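Long-range contacts in putative creatinine amidohydrolase (Bacteroides fragilis, PDB 3LUB), which probably hydrolyses non-peptide carbon-nitrogen bonds in linear amides with a pair of zinc ions, as a member of the creatininase superfamily: residues N35-Y40 / E178-A183; F147-P152 / K234-K239; E168-M173 / A226-R231. One frame throughout, in Å; residues are numbered along the deposited sequence.

Contact 1. Residues N35-Y40 / E178-A183; sequences NLHLPY and ELVNLA
His37 meets the loop of residues 178-183 with CB and with one ring atom, CD2. Its CB sits 3.6 Å from Asn181 O. From there chi1 of 66° sets CG between the backbone N and the carbonyl carbon, and the imidazole runs alongside Val180 and Leu182. CD2 lies 4.0 Å from Val180 CG2 and 4.2 Å from Leu182 CD1; both methyls approach the ring obliquely. Leu38 CG is over one ring face, offset toward the rim, and Asn35 CB lies in the ring plane at its edge. At the tip, NE2 is hydrogen-bonded to Thr169 OG1 of helix 166-175, which fixes the rotation of the buried ring.

The backbones are joined through water: it donates to His37 O at 2.8 Å and accepts from Asn181 N at 2.9 Å. Further along, Leu38 CD2 lies against Val180 CB, and Pro39 lays CG on Leu179 CB at 4.0 Å, the two side chains crossing at about a right angle. A second subunit borders this layer, with its Met2 packed on Leu179. Residues 35-40 thus connect His34 to Asp43, two ligands of the dinuclear zinc site of the creatininase superfamily, with 178-183 packed on them.

Contact 2. Residues F147-P152 / K234-K239; sequences FEVVSP and KPIVEK
Val149 and Val150 form a two-residue apolar bump on the loop after strand 140-145, the last strand of the parallel sheet in this alpha/beta creatininase fold, and they press it onto one side of the long C-terminal helix 226-249. The hollow that takes them is built from Pro235, Ile236 and Lys239, one helical turn of surface. Val150 fills the part next to Pro235 and the backbone N of Ile236. With CG1 anti to the backbone N (chi1 178°), the other branch, CG2, is turned into the helix, where it lies 3.9 Å from Pro235 CB and 3.8 Å from Ile236 N. The same methyl meets Ile236 CG1, and the two side chains pass each other at a slant.

Val149 takes the next place along the helix. Its CB faces Ile236 CG2 at 4.1 Å, while CG1 rests over Ile236 O and the root of the Lys239 side chain, 3.7 Å from Lys239 CB. Val149 and Lys239 run past each other in opposite directions, and the aliphatic part of the lysine closes this side of the hollow. Ile236 thus meets both valines, its CG1 branch given to Val150 and its CG2 branch to Val149.

Tyr155 lies on Val150 and Pro235 together, and Ile50 of helix 42-62 and Trp146 also pack on Ile236. Val202 of a third subunit touches Val149 and Lys239, which places this edge of the contact at a subunit interface. The loop is tied to the helix once more by Val150 O, hydrogen-bonded to Tyr232 OH. The lysine chain stays near the loop backbone as it leaves: Lys239 CD lies 3.7 Å from Val149 O and CE 3.8 Å from that same oxygen.

Contact 3. Residues E168-M173 / A226-R231; sequences ETSVMM and AEKGER. With ZN (zinc ion), chain B.
A close, nearly perpendicular helix crossing joins helix 166-175, which carries zinc ligand Glu168, to the first turns of the C-terminal helix 226-249. The axes of the two short segments approach to 6.6 Å at an angle of 93°. Gly229 makes such closeness possible: its CA is 4.0 Å from Val171 CA, and the backbone of Ser170 and Val171 lies directly against the bare CA of Gly229.

Ser170 fits over this glycine. Its CB rests 3.5 Å from Gly229 N, and OG lies 3.8 Å from Lys228 CB. A chi1 of -66° holds OG beside the backbone N, where it is hydrogen-bonded to Glu166 O one turn back and also to Thr225 N, just ahead of the second helix, a polar link just outside the crossing. Val171 adds CG2, 4.1 Å from Gly229 CA, beside Ser170. At the other end of the contact Met173, a selenomethionine, sets CB against Ala226 CB at 4.2 Å, while Ala226 CB also approaches Met173 O. Lys228 extends away from the crossing, and its NZ forms salt bridges with Glu166 and Glu157.

Glu168, which makes no contact with 226-231, binds zinc through OE2 at 1.9 Å. OE1 is hydrogen-bonded to Ala164 N, which steadies the turn of the carboxylate. Water and the side chains of His34 and Asp43 complete the set of ligands seen on this ion. One face of the helix therefore packs on a glycine while another supplies a carboxylate ligand to the metal, as part of the dinuclear zinc site of the creatininase superfamily.

How the contacts relate
Helix 166-175 connects contact 1 to contact 3, whose centres are 13 Å apart. Leu38 CD2 meets Met172 CB at 3.6 Å, and Leu182 CD1 meets Thr169 CG2 at 3.7 Å, so the loop layer of contact 1 lies directly on the helix that presents Glu168 to zinc. Contacts 2 and 3 share helix 226-249, contact 3 at its start, 226-231, and contact 2 just after it, 234-239; their centres are also 13 Å apart. Contacts 1 and 2 do not touch, with nearest atoms about 12 Å apart. Relative to the metal, contact 3 holds a ligand, the side chain of Leu38 in contact 1 is about 7 Å from a zinc ion and that of Ile236 in contact 2 about 13 Å.

Contact 1. Residues N35-Y40 / E178-A183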
loop_
_atom_site.group_PDB
_atom_site.type_symbol
_atom_site.label_atom_id
_atom_site.label_comp_id
_atom_site.label_asym_id
_atom_site.label_seq_id
_atom_site.Cartn_x
_atom_site.Cartn_y
_atom_site.Cartn_z
ATOM N N ASN F 35 9.644 -5.206 -32.863
ATOM C CA ASN F 35 10.169 -4.743 -34.137
ATOM C C ASN F 35 9.051 -3.922 -34.808
ATOM O O ASN F 35 8.180 -3.409 -34.130
ATOM C CB ASN F 35 10.594 -5.959 -34.959
ATOM C CG ASN F 35 11.558 -5.629 -36.090
ATOM O OD1 ASN F 35 11.282 -4.761 -36.913
ATOM N ND2 ASN F 35 12.668 -6.370 -36.162
ATOM N N LEU F 36 9.029 -3.842 -36.138
ATOM C CA LEU F 36 7.994 -3.108 -36.835
ATOM C C LEU F 36 6.882 -3.990 -37.292
ATOM O O LEU F 36 5.840 -3.495 -37.677
ATOM C CB LEU F 36 8.599 -2.355 -38.041
ATOM C CG LEU F 36 9.775 -1.385 -37.787
ATOM C CD1 LEU F 36 10.413 -1.000 -39.117
ATOM C CD2 LEU F 36 9.329 -0.145 -37.020
ATOM N N HIS F 37 7.060 -5.298 -37.226
ATOM C CA HIS F 37 6.209 -6.218 -38.000
ATOM C C HIS F 37 5.303 -7.125 -37.166
ATOM O O HIS F 37 4.321 -7.668 -37.698
ATOM C CB HIS F 37 7.069 -7.083 -38.915
ATOM C CG HIS F 37 7.958 -8.029 -38.178
ATOM N ND1 HIS F 37 8.857 -7.608 -37.223
ATOM C CD2 HIS F 37 8.081 -9.374 -38.250
ATOM C CE1 HIS F 37 9.489 -8.661 -36.732
ATOM N NE2 HIS F 37 9.032 -9.743 -37.336
ATOM N N LEU F 38 5.595 -7.289 -35.872
ATOM C CA LEU F 38 4.769 -8.177 -35.057
ATOM C C LEU F 38 3.778 -7.370 -34.220
ATOM O O LEU F 38 4.024 -6.200 -33.913
ATOM C CB LEU F 38 5.633 -9.039 -34.163
ATOM C CG LEU F 38 6.355 -10.212 -34.822
ATOM C CD1 LEU F 38 7.495 -10.658 -33.860
ATOM C CD2 LEU F 38 5.352 -11.310 -35.171
ATOM N N PRO F 39 2.676 -8.011 -33.836
ATOM C CA PRO F 39 1.680 -7.358 -33.009
ATOM C C PRO F 39 2.167 -6.930 -31.621
ATOM O O PRO F 39 2.970 -7.644 -30.970
ATOM C CB PRO F 39 0.567 -8.402 -32.863
ATOM C CG PRO F 39 0.961 -9.565 -33.670
ATOM C CD PRO F 39 2.306 -9.401 -34.191
ATOM N N TYR F 40 1.634 -5.782 -31.183
ATOM C CA TYR F 40 1.772 -5.291 -29.795
ATOM C C TYR F 40 1.415 -6.327 -28.753
ATOM O O TYR F 40 1.990 -6.332 -27.672
ATOM C CB TYR F 40 0.910 -4.046 -29.541
ATOM C CG TYR F 40 1.569 -2.750 -29.941
ATOM C CD1 TYR F 40 1.552 -2.321 -31.244
ATOM C CD2 TYR F 40 2.191 -1.936 -28.994
ATOM C CE1 TYR F 40 2.157 -1.109 -31.600
ATOM C CE2 TYR F 40 2.795 -0.747 -29.345
ATOM C CZ TYR F 40 2.779 -0.336 -30.642
ATOM O OH TYR F 40 3.361 0.879 -31.005
ATOM N N GLU F 178 -2.004 -13.874 -40.663
ATOM C CA GLU F 178 -2.675 -12.635 -41.005
ATOM C C GLU F 178 -2.217 -11.435 -40.149
ATOM O O GLU F 178 -2.547 -10.316 -40.472
ATOM C CB GLU F 178 -4.192 -12.819 -40.870
ATOM C CG GLU F 178 -4.810 -12.771 -39.460
ATOM C CD GLU F 178 -4.619 -14.055 -38.651
ATOM O OE1 GLU F 178 -4.080 -15.057 -39.195
ATOM O OE2 GLU F 178 -5.006 -14.046 -37.460
ATOM N N LEU F 179 -1.511 -11.685 -39.037
ATOM C CA LEU F 179 -1.113 -10.623 -38.123
ATOM C C LEU F 179 0.312 -10.149 -38.372
ATOM O O LEU F 179 0.751 -9.178 -37.761
ATOM C CB LEU F 179 -1.280 -11.060 -36.662
ATOM C CG LEU F 179 -2.704 -11.271 -36.145
ATOM C CD1 LEU F 179 -2.715 -11.532 -34.663
ATOM C CD2 LEU F 179 -3.637 -10.089 -36.464
ATOM N N VAL F 180 1.038 -10.823 -39.258
ATOM C CA VAL F 180 2.441 -10.492 -39.482
ATOM C C VAL F 180 2.783 -10.361 -40.972
ATOM O O VAL F 180 2.554 -11.268 -41.754
ATOM C CB VAL F 180 3.402 -11.498 -38.747
ATOM C CG1 VAL F 180 2.905 -12.910 -38.848
ATOM C CG2 VAL F 180 4.828 -11.397 -39.303
ATOM N N ASN F 181 3.322 -9.214 -41.363
ATOM C CA ASN F 181 3.850 -9.034 -42.694
ATOM C C ASN F 181 5.360 -8.933 -42.567
ATOM O O ASN F 181 5.898 -7.855 -42.279
ATOM C CB ASN F 181 3.253 -7.786 -43.369
ATOM C CG ASN F 181 1.753 -7.955 -43.746
ATOM O OD1 ASN F 181 1.313 -9.035 -44.172
ATOM N ND2 ASN F 181 0.973 -6.869 -43.601
ATOM N N LEU F 182 6.035 -10.062 -42.789
ATOM C CA LEU F 182 7.480 -10.136 -42.654
ATOM C C LEU F 182 8.225 -9.043 -43.436
ATOM O O LEU F 182 9.255 -8.567 -42.964
ATOM C CB LEU F 182 7.997 -11.540 -43.023
ATOM C CG LEU F 182 9.452 -11.885 -42.688
ATOM C CD1 LEU F 182 9.698 -11.834 -41.181
ATOM C CD2 LEU F 182 9.784 -13.242 -43.233
ATOM N N ALA F 183 7.702 -8.633 -44.606
ATOM C CA ALA F 183 8.326 -7.572 -45.427
ATOM C C ALA F 183 8.444 -6.234 -44.708
ATOM O O ALA F 183 9.198 -5.350 -45.128
ATOM C CB ALA F 183 7.563 -7.352 -46.727
HETATM O O HOH W 1 3.126 -6.656 -39.988
#

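Contact 2. Residues F147-P152 / K234-K239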
loop_
_atom_site.group_PDB
_atom_site.type_symbol
_atom_site.label_atom_id
_atom_site.label_comp_id
_atom_site.label_asym_id
_atom_site.label_seq_id
_atom_site.Cartn_x
_atom_site.Cartn_y
_atom_site.Cartn_z
ATOM N N PHE F 147 8.793 -20.001 -24.085
ATOM C CA PHE F 147 9.932 -20.090 -24.974
ATOM C C PHE F 147 11.173 -20.668 -24.289
ATOM O O PHE F 147 12.230 -20.719 -24.883
ATOM C CB PHE F 147 10.225 -18.743 -25.589
ATOM C CG PHE F 147 10.386 -17.655 -24.584
ATOM C CD1 PHE F 147 11.600 -17.474 -23.924
ATOM C CD2 PHE F 147 9.318 -16.821 -24.271
ATOM C CE1 PHE F 147 11.739 -16.482 -22.970
ATOM C CE2 PHE F 147 9.464 -15.840 -23.332
ATOM C CZ PHE F 147 10.682 -15.662 -22.684
ATOM N N GLU F 148 11.024 -21.118 -23.045
ATOM C CA GLU F 148 12.051 -21.849 -22.324
ATOM C C GLU F 148 11.708 -23.316 -22.106
ATOM O O GLU F 148 12.545 -24.085 -21.615
ATOM C CB GLU F 148 12.293 -21.189 -20.967
ATOM C CG GLU F 148 13.151 -19.978 -21.097
ATOM C CD GLU F 148 13.225 -19.148 -19.831
ATOM O OE1 GLU F 148 12.563 -19.503 -18.813
ATOM O OE2 GLU F 148 13.921 -18.103 -19.899
ATOM N N VAL F 149 10.514 -23.733 -22.497
ATOM C CA VAL F 149 10.109 -25.126 -22.312
ATOM C C VAL F 149 11.006 -26.026 -23.184
ATOM O O VAL F 149 11.439 -27.104 -22.746
ATOM C CB VAL F 149 8.587 -25.292 -22.561
ATOM C CG1 VAL F 149 8.155 -26.774 -22.645
ATOM C CG2 VAL F 149 7.793 -24.508 -21.451
ATOM N N VAL F 150 11.304 -25.549 -24.399
ATOM C CA VAL F 150 12.275 -26.154 -25.323
ATOM C C VAL F 150 13.163 -25.018 -25.798
ATOM O O VAL F 150 12.655 -23.958 -26.141
ATOM C CB VAL F 150 11.561 -26.766 -26.532
ATOM C CG1 VAL F 150 12.582 -27.339 -27.512
ATOM C CG2 VAL F 150 10.597 -27.860 -26.075
ATOM N N SER F 151 14.479 -25.233 -25.830
ATOM C CA SER F 151 15.427 -24.213 -26.342
ATOM C C SER F 151 15.233 -23.998 -27.844
ATOM O O SER F 151 15.080 -24.962 -28.590
ATOM C CB SER F 151 16.890 -24.647 -26.090
ATOM O OG SER F 151 17.819 -23.627 -26.454
ATOM N N PRO F 152 15.269 -22.742 -28.297
ATOM C CA PRO F 152 15.114 -22.432 -29.715
ATOM C C PRO F 152 16.331 -22.811 -30.525
ATOM O O PRO F 152 16.246 -23.017 -31.754
ATOM C CB PRO F 152 14.919 -20.903 -29.735
ATOM C CG PRO F 152 15.563 -20.394 -28.466
ATOM C CD PRO F 152 15.466 -21.534 -27.468
ATOM N N LYS F 234 5.621 -27.839 -31.614
ATOM C CA LYS F 234 5.235 -29.239 -31.378
ATOM C C LYS F 234 5.786 -29.812 -30.066
ATOM O O LYS F 234 5.005 -30.253 -29.217
ATOM C CB LYS F 234 5.570 -30.158 -32.573
ATOM C CG LYS F 234 4.704 -31.423 -32.591
ATOM C CD LYS F 234 5.264 -32.507 -33.554
ATOM C CE LYS F 234 4.429 -33.798 -33.467
ATOM N NZ LYS F 234 4.861 -34.824 -34.457
ATOM N N PRO F 235 7.123 -29.797 -29.873
ATOM C CA PRO F 235 7.639 -30.279 -28.581
ATOM C C PRO F 235 7.230 -29.458 -27.329
ATOM O O PRO F 235 7.060 -30.032 -26.228
ATOM C CB PRO F 235 9.166 -30.227 -28.786
ATOM C CG PRO F 235 9.372 -29.211 -29.855
ATOM C CD PRO F 235 8.220 -29.381 -30.766
ATOM N N ILE F 236 7.099 -28.133 -27.490
ATOM C CA ILE F 236 6.664 -27.229 -26.396
ATOM C C ILE F 236 5.280 -27.697 -25.928
ATOM O O ILE F 236 5.038 -27.957 -24.737
ATOM C CB ILE F 236 6.674 -25.706 -26.864
ATOM C CG1 ILE F 236 8.097 -25.241 -27.209
ATOM C CG2 ILE F 236 6.074 -24.765 -25.805
ATOM C CD1 ILE F 236 8.176 -23.867 -27.937
ATOM N N VAL F 237 4.386 -27.862 -26.896
ATOM C CA VAL F 237 3.003 -28.288 -26.632
ATOM C C VAL F 237 2.919 -29.627 -25.940
ATOM O O VAL F 237 2.155 -29.800 -24.979
ATOM C CB VAL F 237 2.169 -28.275 -27.933
ATOM C CG1 VAL F 237 0.894 -29.142 -27.755
ATOM C CG2 VAL F 237 1.832 -26.780 -28.301
ATOM N N GLU F 238 3.749 -30.566 -26.390
ATOM C CA GLU F 238 3.758 -31.915 -25.827
ATOM C C GLU F 238 4.311 -31.948 -24.389
ATOM O O GLU F 238 3.760 -32.633 -23.501
ATOM C CB GLU F 238 4.567 -32.848 -26.774
ATOM C CG GLU F 238 4.333 -34.347 -26.502
ATOM C CD GLU F 238 5.001 -34.815 -25.225
ATOM O OE1 GLU F 238 6.144 -34.369 -24.963
ATOM O OE2 GLU F 238 4.384 -35.605 -24.469
ATOM N N LYS F 239 5.394 -31.205 -24.145
ATOM C CA LYS F 239 5.909 -31.073 -22.765
ATOM C C LYS F 239 4.925 -30.389 -21.820
ATOM O O LYS F 239 4.794 -30.791 -20.674
ATOM C CB LYS F 239 7.222 -30.303 -22.723
ATOM C CG LYS F 239 8.467 -31.132 -22.941
ATOM C CD LYS F 239 9.717 -30.340 -22.471
ATOM C CE LYS F 239 11.008 -30.914 -23.058
ATOM N NZ LYS F 239 11.046 -32.413 -23.015
#

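Contact 3. Residues E168-M173 / A226-R231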
loop_
_atom_site.group_PDB
_atom_site.type_symbol
_atom_site.label_atom_id
_atom_site.label_comp_id
_atom_site.label_asym_id
_atom_site.label_seq_id
_atom_site.Cartn_x
_atom_site.Cartn_y
_atom_site.Cartn_z
ATOM N N GLU F 168 10.094 -15.835 -32.417
ATOM C CA GLU F 168 8.783 -15.240 -32.153
ATOM C C GLU F 168 8.056 -14.981 -33.472
ATOM O O GLU F 168 6.834 -15.149 -33.557
ATOM C CB GLU F 168 8.891 -13.929 -31.356
ATOM C CG GLU F 168 8.681 -14.091 -29.862
ATOM C CD GLU F 168 8.521 -12.779 -29.103
ATOM O OE1 GLU F 168 9.136 -11.768 -29.505
ATOM O OE2 GLU F 168 7.816 -12.789 -28.049
ATOM N N THR F 169 8.788 -14.508 -34.483
ATOM C CA THR F 169 8.159 -14.248 -35.787
ATOM C C THR F 169 7.643 -15.539 -36.409
ATOM O O THR F 169 6.535 -15.563 -36.913
ATOM C CB THR F 169 9.084 -13.540 -36.776
ATOM O OG1 THR F 169 9.584 -12.338 -36.176
ATOM C CG2 THR F 169 8.324 -13.181 -38.014
ATOM N N SER F 170 8.429 -16.607 -36.346
ATOM C CA SER F 170 8.037 -17.889 -36.933
ATOM C C SER F 170 6.794 -18.421 -36.280
ATOM O O SER F 170 5.909 -18.894 -36.969
ATOM C CB SER F 170 9.154 -18.957 -36.832
ATOM O OG SER F 170 10.281 -18.614 -37.618
ATOM N N VAL F 171 6.745 -18.372 -34.951
ATOM C CA VAL F 171 5.622 -18.943 -34.225
ATOM C C VAL F 171 4.355 -18.106 -34.490
ATOM O O VAL F 171 3.286 -18.658 -34.623
ATOM C CB VAL F 171 5.920 -19.082 -32.724
ATOM C CG1 VAL F 171 4.702 -19.681 -31.973
ATOM C CG2 VAL F 171 7.218 -19.939 -32.491
HETATM N N MSE F 172 4.491 -16.788 -34.639
HETATM C CA MSE F 172 3.344 -15.934 -35.027
HETATM C C MSE F 172 2.898 -16.294 -36.448
HETATM O O MSE F 172 1.710 -16.363 -36.717
HETATM C CB MSE F 172 3.691 -14.443 -34.977
HETATM C CG MSE F 172 2.495 -13.524 -35.189
HETATM SE SE MSE F 172 1.046 -13.788 -33.822
HETATM C CE MSE F 172 1.903 -13.083 -32.177
HETATM N N MSE F 173 3.848 -16.505 -37.361
HETATM C CA MSE F 173 3.508 -16.843 -38.740
HETATM C C MSE F 173 2.721 -18.129 -38.800
HETATM O O MSE F 173 1.813 -18.267 -39.626
HETATM C CB MSE F 173 4.746 -16.926 -39.621
HETATM C CG MSE F 173 5.327 -15.573 -39.988
HETATM SE SE MSE F 173 7.101 -15.741 -40.802
HETATM C CE MSE F 173 6.619 -16.153 -42.777
ATOM N N ALA F 226 6.540 -19.919 -41.253
ATOM C CA ALA F 226 5.484 -20.632 -40.554
ATOM C C ALA F 226 5.891 -22.060 -40.168
ATOM O O ALA F 226 5.569 -22.557 -39.089
ATOM C CB ALA F 226 4.189 -20.673 -41.428
ATOM N N GLU F 227 6.594 -22.736 -41.062
ATOM C CA GLU F 227 7.036 -24.097 -40.799
ATOM C C GLU F 227 8.061 -24.214 -39.696
ATOM O O GLU F 227 8.007 -25.134 -38.905
ATOM C CB GLU F 227 7.647 -24.710 -42.065
ATOM C CG GLU F 227 8.058 -26.153 -41.854
ATOM C CD GLU F 227 8.516 -26.815 -43.115
ATOM O OE1 GLU F 227 7.693 -26.968 -44.051
ATOM O OE2 GLU F 227 9.711 -27.181 -43.162
ATOM N N LYS F 228 9.034 -23.315 -39.663
ATOM C CA LYS F 228 9.935 -23.306 -38.512
ATOM C C LYS F 228 9.161 -23.167 -37.193
ATOM O O LYS F 228 9.478 -23.829 -36.229
ATOM C CB LYS F 228 10.973 -22.204 -38.620
ATOM C CG LYS F 228 12.059 -22.419 -39.658
ATOM C CD LYS F 228 12.945 -21.206 -39.687
ATOM C CE LYS F 228 14.145 -21.394 -40.527
ATOM N NZ LYS F 228 14.921 -20.119 -40.761
ATOM N N GLY F 229 8.140 -22.322 -37.173
ATOM C CA GLY F 229 7.332 -22.070 -35.968
ATOM C C GLY F 229 6.531 -23.294 -35.575
ATOM O O GLY F 229 6.465 -23.671 -34.403
ATOM N N GLU F 230 5.946 -23.934 -36.587
ATOM C CA GLU F 230 5.154 -25.157 -36.392
ATOM C C GLU F 230 5.961 -26.254 -35.752
ATOM O O GLU F 230 5.462 -26.957 -34.854
ATOM C CB GLU F 230 4.605 -25.646 -37.726
ATOM C CG GLU F 230 3.847 -26.948 -37.640
ATOM C CD GLU F 230 3.280 -27.362 -38.997
ATOM O OE1 GLU F 230 3.990 -27.222 -40.031
ATOM O OE2 GLU F 230 2.110 -27.802 -39.024
ATOM N N ARG F 231 7.198 -26.420 -36.214
ATOM C CA ARG F 231 8.053 -27.488 -35.702
ATOM C C ARG F 231 8.563 -27.272 -34.269
ATOM O O ARG F 231 8.647 -28.215 -33.485
ATOM C CB ARG F 231 9.222 -27.715 -36.663
ATOM C CG ARG F 231 8.704 -28.159 -37.994
ATOM C CD ARG F 231 9.759 -28.683 -38.886
ATOM N NE ARG F 231 9.138 -29.224 -40.088
ATOM C CZ ARG F 231 9.805 -29.679 -41.145
ATOM N NH1 ARG F 231 11.144 -29.685 -41.169
ATOM N NH2 ARG F 231 9.119 -30.134 -42.187
HETATM ZN ZN ZN B . 7.642 -11.042 -27.328
HETATM O O HOH W 2 9.317 -10.654 -26.143
#